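Prephenate dehydratase (Arthrobacter aurescens, PDB 3MWB) probably catalyses the decarboxylating dehydration of prephenate to phenylpyruvate in phenylalanine biosynthesis, and binds L-phenylalanine at its ACT domain. Local coordinates at residues A[47-53]-A[186-190]; A[81-87]-A[277-283]. All coordinates share one frame; numbering follows the deposited sequence. Where two conformers were deposited one is given.

Interaction 1: A[47-53]-A[186-190]; sequences VRAGEAD and LVSRP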
loop_
_atom_site.group_PDB
_atom_site.type_symbol
_atom_site.label_atom_id
_atom_site.label_comp_id
_atom_site.label_asym_id
_atom_site.label_seq_id
_atom_site.Cartn_x
_atom_site.Cartn_y
_atom_site.Cartn_z
ATOM N N VAL A 47 38.314 -0.790 14.970
ATOM C CA VAL A 47 37.321 -0.059 15.757
ATOM C C VAL A 47 36.546 -1.029 16.662
ATOM O O VAL A 47 36.432 -0.824 17.874
ATOM C CB VAL A 47 36.327 0.740 14.833
ATOM C CG1 VAL A 47 35.199 1.335 15.638
ATOM C CG2 VAL A 47 37.079 1.837 14.052
ATOM N N ARG A 48 36.030 -2.094 16.058
ATOM C CA ARG A 48 35.306 -3.132 16.802
ATOM C C ARG A 48 36.111 -3.733 17.973
ATOM O O ARG A 48 35.543 -4.011 19.031
ATOM C CB ARG A 48 34.834 -4.220 15.846
ATOM C CG ARG A 48 33.709 -3.748 14.952
ATOM C CD ARG A 48 33.559 -4.577 13.683
ATOM N NE ARG A 48 32.160 -4.571 13.259
ATOM C CZ ARG A 48 31.745 -4.763 12.007
ATOM N NH1 ARG A 48 32.622 -4.957 11.038
ATOM N NH2 ARG A 48 30.446 -4.749 11.731
ATOM N N ALA A 49 37.418 -3.919 17.776
ATOM C CA ALA A 49 38.305 -4.512 18.779
ATOM C C ALA A 49 38.679 -3.560 19.908
ATOM O O ALA A 49 39.357 -3.962 20.853
ATOM C CB ALA A 49 39.581 -5.072 18.119
ATOM N N GLY A 50 38.257 -2.307 19.814
ATOM C CA GLY A 50 38.584 -1.333 20.859
ATOM C C GLY A 50 39.906 -0.610 20.663
ATOM O O GLY A 50 40.369 0.061 21.575
ATOM N N GLU A 51 40.504 -0.734 19.480
ATOM C CA GLU A 51 41.872 -0.242 19.242
ATOM C C GLU A 51 41.929 1.002 18.359
ATOM O O GLU A 51 43.007 1.491 18.069
ATOM C CB GLU A 51 42.728 -1.320 18.572
ATOM C CG GLU A 51 42.823 -2.637 19.319
ATOM C CD GLU A 51 43.813 -2.609 20.449
ATOM O OE1 GLU A 51 43.645 -1.811 21.406
ATOM O OE2 GLU A 51 44.758 -3.422 20.391
ATOM N N ALA A 52 40.775 1.469 17.890
ATOM C CA ALA A 52 40.684 2.744 17.184
ATOM C C ALA A 52 39.362 3.376 17.552
ATOM O O ALA A 52 38.398 2.681 17.862
ATOM C CB ALA A 52 40.778 2.545 15.664
ATOM N N ASP A 53 39.299 4.692 17.518
ATOM C CA ASP A 53 38.058 5.357 17.880
ATOM C C ASP A 53 37.033 5.331 16.761
ATOM O O ASP A 53 35.858 5.142 17.021
ATOM C CB ASP A 53 38.334 6.775 18.334
ATOM C CG ASP A 53 39.132 6.806 19.605
ATOM O OD1 ASP A 53 38.597 6.346 20.641
ATOM O OD2 ASP A 53 40.299 7.253 19.561
ATOM N N LEU A 186 32.120 7.978 8.792
ATOM C CA LEU A 186 33.025 7.762 9.919
ATOM C C LEU A 186 32.275 6.906 10.929
ATOM O O LEU A 186 31.228 7.287 11.412
ATOM C CB LEU A 186 33.421 9.100 10.556
ATOM C CG LEU A 186 34.520 9.137 11.626
ATOM C CD1 LEU A 186 35.894 8.745 11.056
ATOM C CD2 LEU A 186 34.585 10.549 12.240
ATOM N N VAL A 187 32.818 5.743 11.232
ATOM C CA VAL A 187 32.079 4.739 11.966
ATOM C C VAL A 187 32.735 4.413 13.309
ATOM O O VAL A 187 33.916 4.142 13.349
ATOM C CB VAL A 187 31.963 3.467 11.110
ATOM C CG1 VAL A 187 31.139 2.437 11.828
ATOM C CG2 VAL A 187 31.324 3.817 9.741
ATOM N N SER A 188 31.967 4.427 14.399
ATOM C CA SER A 188 32.507 4.094 15.720
ATOM C C SER A 188 31.712 2.963 16.362
ATOM O O SER A 188 30.707 2.509 15.801
ATOM C CB SER A 188 32.475 5.321 16.629
ATOM O OG SER A 188 33.197 6.394 16.062
ATOM N N ARG A 189 32.157 2.518 17.535
ATOM C CA ARG A 189 31.362 1.631 18.377
ATOM C C ARG A 189 30.150 2.442 18.893
ATOM O O ARG A 189 30.227 3.669 18.951
ATOM C CB ARG A 189 32.194 1.121 19.573
ATOM C CG ARG A 189 33.389 0.228 19.190
ATOM C CD ARG A 189 34.157 -0.310 20.419
ATOM N NE ARG A 189 34.757 0.732 21.270
ATOM C CZ ARG A 189 35.851 1.447 20.978
ATOM N NH1 ARG A 189 36.517 1.274 19.837
ATOM N NH2 ARG A 189 36.276 2.357 21.834
ATOM N N PRO A 190 29.036 1.761 19.276
ATOM C CA PRO A 190 27.849 2.477 19.770
ATOM C C PRO A 190 28.153 3.216 21.058
ATOM O O PRO A 190 28.868 2.701 21.902
ATOM C CB PRO A 190 26.847 1.348 20.078
ATOM C CG PRO A 190 27.335 0.168 19.381
ATOM C CD PRO A 190 28.828 0.300 19.280
HETATM O O HOH W 1 38.822 3.275 20.879
HETATM O O HOH W 2 34.520 3.552 18.846
#

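Interaction 2: A[81-87]-A[277-283]; sequences RIIREAL and LGSYARA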
loop_
_atom_site.group_PDB
_atom_site.type_symbol
_atom_site.label_atom_id
_atom_site.label_comp_id
_atom_site.label_asym_id
_atom_site.label_seq_id
_atom_site.Cartn_x
_atom_site.Cartn_y
_atom_site.Cartn_z
ATOM N N ARG A 81 28.245 2.457 14.664
ATOM C CA ARG A 81 27.449 3.652 14.375
ATOM C C ARG A 81 28.192 4.641 13.486
ATOM O O ARG A 81 29.323 4.986 13.744
ATOM C CB ARG A 81 27.053 4.385 15.655
ATOM C CG ARG A 81 26.301 3.524 16.669
ATOM C CD ARG A 81 24.864 3.188 16.215
ATOM N NE ARG A 81 24.209 2.344 17.211
ATOM C CZ ARG A 81 23.685 2.801 18.345
ATOM N NH1 ARG A 81 23.719 4.102 18.619
ATOM N NH2 ARG A 81 23.117 1.955 19.202
ATOM N N ILE A 82 27.508 5.121 12.458
ATOM C CA ILE A 82 27.973 6.276 11.720
ATOM C C ILE A 82 27.808 7.520 12.592
ATOM O O ILE A 82 26.702 7.837 13.027
ATOM C CB ILE A 82 27.170 6.445 10.413
ATOM C CG1 ILE A 82 27.390 5.219 9.517
ATOM C CG2 ILE A 82 27.582 7.751 9.700
ATOM C CD1 ILE A 82 26.350 5.066 8.347
ATOM N N ILE A 83 28.904 8.228 12.838
ATOM C CA ILE A 83 28.862 9.466 13.628
ATOM C C ILE A 83 29.022 10.736 12.771
ATOM O O ILE A 83 28.748 11.839 13.229
ATOM C CB ILE A 83 29.925 9.436 14.733
ATOM C CG1 ILE A 83 31.342 9.442 14.134
ATOM C CG2 ILE A 83 29.732 8.195 15.611
ATOM C CD1 ILE A 83 32.490 9.454 15.230
ATOM N N ARG A 84 29.475 10.560 11.528
ATOM C CA ARG A 84 29.730 11.663 10.609
ATOM C C ARG A 84 29.720 11.157 9.190
ATOM O O ARG A 84 30.130 10.021 8.919
ATOM C CB ARG A 84 31.079 12.301 10.869
ATOM C CG ARG A 84 31.394 13.477 9.936
ATOM C CD ARG A 84 32.792 14.029 10.197
ATOM N NE ARG A 84 32.844 14.703 11.479
ATOM C CZ ARG A 84 32.628 16.004 11.648
ATOM N NH1 ARG A 84 32.339 16.777 10.605
ATOM N NH2 ARG A 84 32.690 16.522 12.862
ATOM N N GLU A 85 29.260 12.006 8.280
ATOM C CA GLU A 85 29.392 11.714 6.872
ATOM C C GLU A 85 30.165 12.875 6.241
ATOM O O GLU A 85 30.144 13.981 6.761
ATOM C CB GLU A 85 28.011 11.479 6.235
ATOM C CG GLU A 85 27.120 12.699 6.118
ATOM C CD GLU A 85 26.000 12.520 5.079
ATOM O OE1 GLU A 85 25.817 11.399 4.555
ATOM O OE2 GLU A 85 25.291 13.501 4.801
ATOM N N ALA A 86 30.874 12.593 5.155
ATOM C CA ALA A 86 31.583 13.621 4.387
ATOM C C ALA A 86 31.321 13.477 2.893
ATOM O O ALA A 86 31.264 12.362 2.351
ATOM C CB ALA A 86 33.057 13.545 4.659
ATOM N N LEU A 87 31.164 14.613 2.227
ATOM C CA LEU A 87 31.011 14.631 0.788
ATOM C C LEU A 87 32.186 15.425 0.246
ATOM O O LEU A 87 32.197 16.663 0.358
ATOM C CB LEU A 87 29.693 15.289 0.388
ATOM C CG LEU A 87 28.460 14.399 0.367
ATOM C CD1 LEU A 87 27.184 15.261 0.304
ATOM C CD2 LEU A 87 28.516 13.413 -0.794
ATOM N N LEU A 277 22.215 1.919 12.583
ATOM C CA LEU A 277 23.549 2.428 12.172
ATOM C C LEU A 277 23.768 3.936 12.441
ATOM O O LEU A 277 24.677 4.569 11.904
ATOM C CB LEU A 277 23.807 2.089 10.700
ATOM C CG LEU A 277 24.405 0.729 10.313
ATOM C CD1 LEU A 277 25.810 0.621 10.886
ATOM C CD2 LEU A 277 23.564 -0.421 10.796
ATOM N N GLY A 278 22.945 4.511 13.293
ATOM C CA GLY A 278 23.221 5.853 13.762
ATOM C C GLY A 278 22.377 6.918 13.113
ATOM O O GLY A 278 21.816 6.737 12.005
ATOM N N SER A 279 22.258 8.019 13.847
ATOM C CA SER A 279 21.709 9.275 13.346
ATOM C C SER A 279 22.876 10.232 13.413
ATOM O O SER A 279 23.692 10.161 14.343
ATOM C CB SER A 279 20.553 9.776 14.227
ATOM O OG SER A 279 19.443 8.898 14.149
ATOM N N TYR A 280 22.977 11.102 12.419
ATOM C CA TYR A 280 24.149 11.964 12.280
ATOM C C TYR A 280 23.813 13.111 11.336
ATOM O O TYR A 280 22.898 12.988 10.490
ATOM C CB TYR A 280 25.388 11.168 11.768
ATOM C CG TYR A 280 25.092 10.378 10.529
ATOM C CD1 TYR A 280 24.522 9.097 10.621
ATOM C CD2 TYR A 280 25.310 10.911 9.256
ATOM C CE1 TYR A 280 24.180 8.374 9.490
ATOM C CE2 TYR A 280 24.962 10.152 8.083
ATOM C CZ TYR A 280 24.407 8.889 8.233
ATOM O OH TYR A 280 24.076 8.099 7.145
ATOM N N ALA A 281 24.549 14.208 11.475
ATOM C CA ALA A 281 24.328 15.412 10.676
ATOM C C ALA A 281 24.569 15.140 9.198
ATOM O O ALA A 281 25.532 14.453 8.837
ATOM C CB ALA A 281 25.248 16.555 11.167
ATOM N N ARG A 282 23.684 15.668 8.349
ATOM C CA ARG A 282 23.888 15.666 6.893
ATOM C C ARG A 282 25.056 16.573 6.531
ATOM O O ARG A 282 25.115 17.725 6.986
ATOM C CB ARG A 282 22.632 16.129 6.130
ATOM C CG ARG A 282 21.379 15.232 6.351
ATOM C CD ARG A 282 20.153 15.633 5.490
ATOM N NE ARG A 282 20.475 16.009 4.114
ATOM C CZ ARG A 282 20.112 15.342 3.014
ATOM N NH1 ARG A 282 19.388 14.231 3.085
ATOM N NH2 ARG A 282 20.483 15.800 1.818
ATOM N N ALA A 283 25.988 16.042 5.729
ATOM C CA ALA A 283 27.092 16.822 5.176
ATOM C C ALA A 283 26.597 18.099 4.488
ATOM O O ALA A 283 27.236 19.145 4.573
ATOM C CB ALA A 283 27.889 15.971 4.183
HETATM O O HOH W 3 25.376 8.324 15.346
HETATM O O HOH W 4 28.043 14.438 9.494
#

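Interaction 1: A[47-53]-A[186-190]
Arg189 reaches the C-terminal end of helix 40-48 and joins Val47 O of its last turn to Ala52 O of the loop after it through a single nitrogen. Arg189 NH1 donates to Val47 O at 2.9 Å, close to the guanidinium plane and on a carbonyl lone pair, and to Ala52 O at 3.1 Å, a more bent bond (138°) with the donor tilted from the carbonyl plane. The chain gets there by a bend at chi3 (-61°), which turns the guanidinium back over the turn. Val47 O also takes Gly50 N, part of the Schellman motif that ends the helix; Gly50 CA lies 3.5 Å from Arg189 NH1, over a face of the guanidinium.

In one of its two deposited conformers, Ser188 OG donates to Asp53 O at 3.1 Å. Water 2 links that oxygen to Arg189 N, while water 1 joins Arg189 NH2 to Asp53 OD1. The other carboxylate oxygen of Asp53 is held by the backbone N of Thr8. Beneath this polar layer, Val47 CG1 packs 3.8 Å from Val187 O and also meets Arg189 CG; the side chain continues onto Ala55 of strand 54-60.

The contact ties the end of strand 181-188 to a helix-to-strand connection of the prephenate dehydratase domain. Carbonyls at a helix C-terminus carry partial negative charge, so a guanidinium placed there probably offsets it, one nitrogen bridging the helix end and Ala52 O.

Interaction 2: A[81-87]-A[277-283]
Ile82 N donates to Leu277 O at 2.9 Å, the one direct backbone bond between two strands running roughly parallel, 21° apart. Beyond it, water takes over. Water 3 donates to both Ile82 O and Ser279 O, and water 4 accepts from Glu85 N and donates to Ala281 O.

The second direct hydrogen bond across the strands uses the Glu85 carboxylate. Glu85 OE2 accepts from Ala283 N at 2.8 Å on its anti lone pair, nearly straight, and Glu85 OE1 makes salt bridges to Lys201 and Arg183. Glu85 CG lies between the backbone N and carbonyl carbon (chi1 69°), and the extended chain beyond it carries the carboxylate past the Tyr280 ring, with Glu85 CD at the ring edge and the two planes 61° apart.

Over one face of that ring sits Ile82 CG2, 3.4 Å from the Tyr280 centroid and almost on the normal, a CH-pi contact. Tyr280 OH is hydrogen-bonded to Thr203 OG1. Replacing Tyr280 by an alanine would probably open a gap beneath Ile82 CG2 and beside Glu85, and leave Thr203 without its phenolic partner. Farther along, Leu87 CD1 touches Ala283 CB.

The outermost strand, within this chain, of the dehydratase sheet thus meets that of the ACT sheet. With Lys201 and Arg183 beside it, Glu85 is likely to stay ionised, making this interface partly electrostatic.

In the fold
Interactions 1 and 2 meet through strands 181-188 and 81-89, neighbours in one mixed sheet, with centres about 14 Å apart. Ser188 O and Arg81 N lie 2.7 Å apart and Leu186 N and Arg84 O 2.9 Å apart, probable backbone hydrogen bonds that join the strand used by interaction 1 to the one used by interaction 2. Interaction 1 stays within the dehydratase domain, whereas interaction 2 passes from that sheet's edge within this chain to strand 275-281 of the ACT sheet. Both lie away from the magnesium and phenylalanine sites; the Arg282 side chain is about 9 Å from a bound phenylalanine.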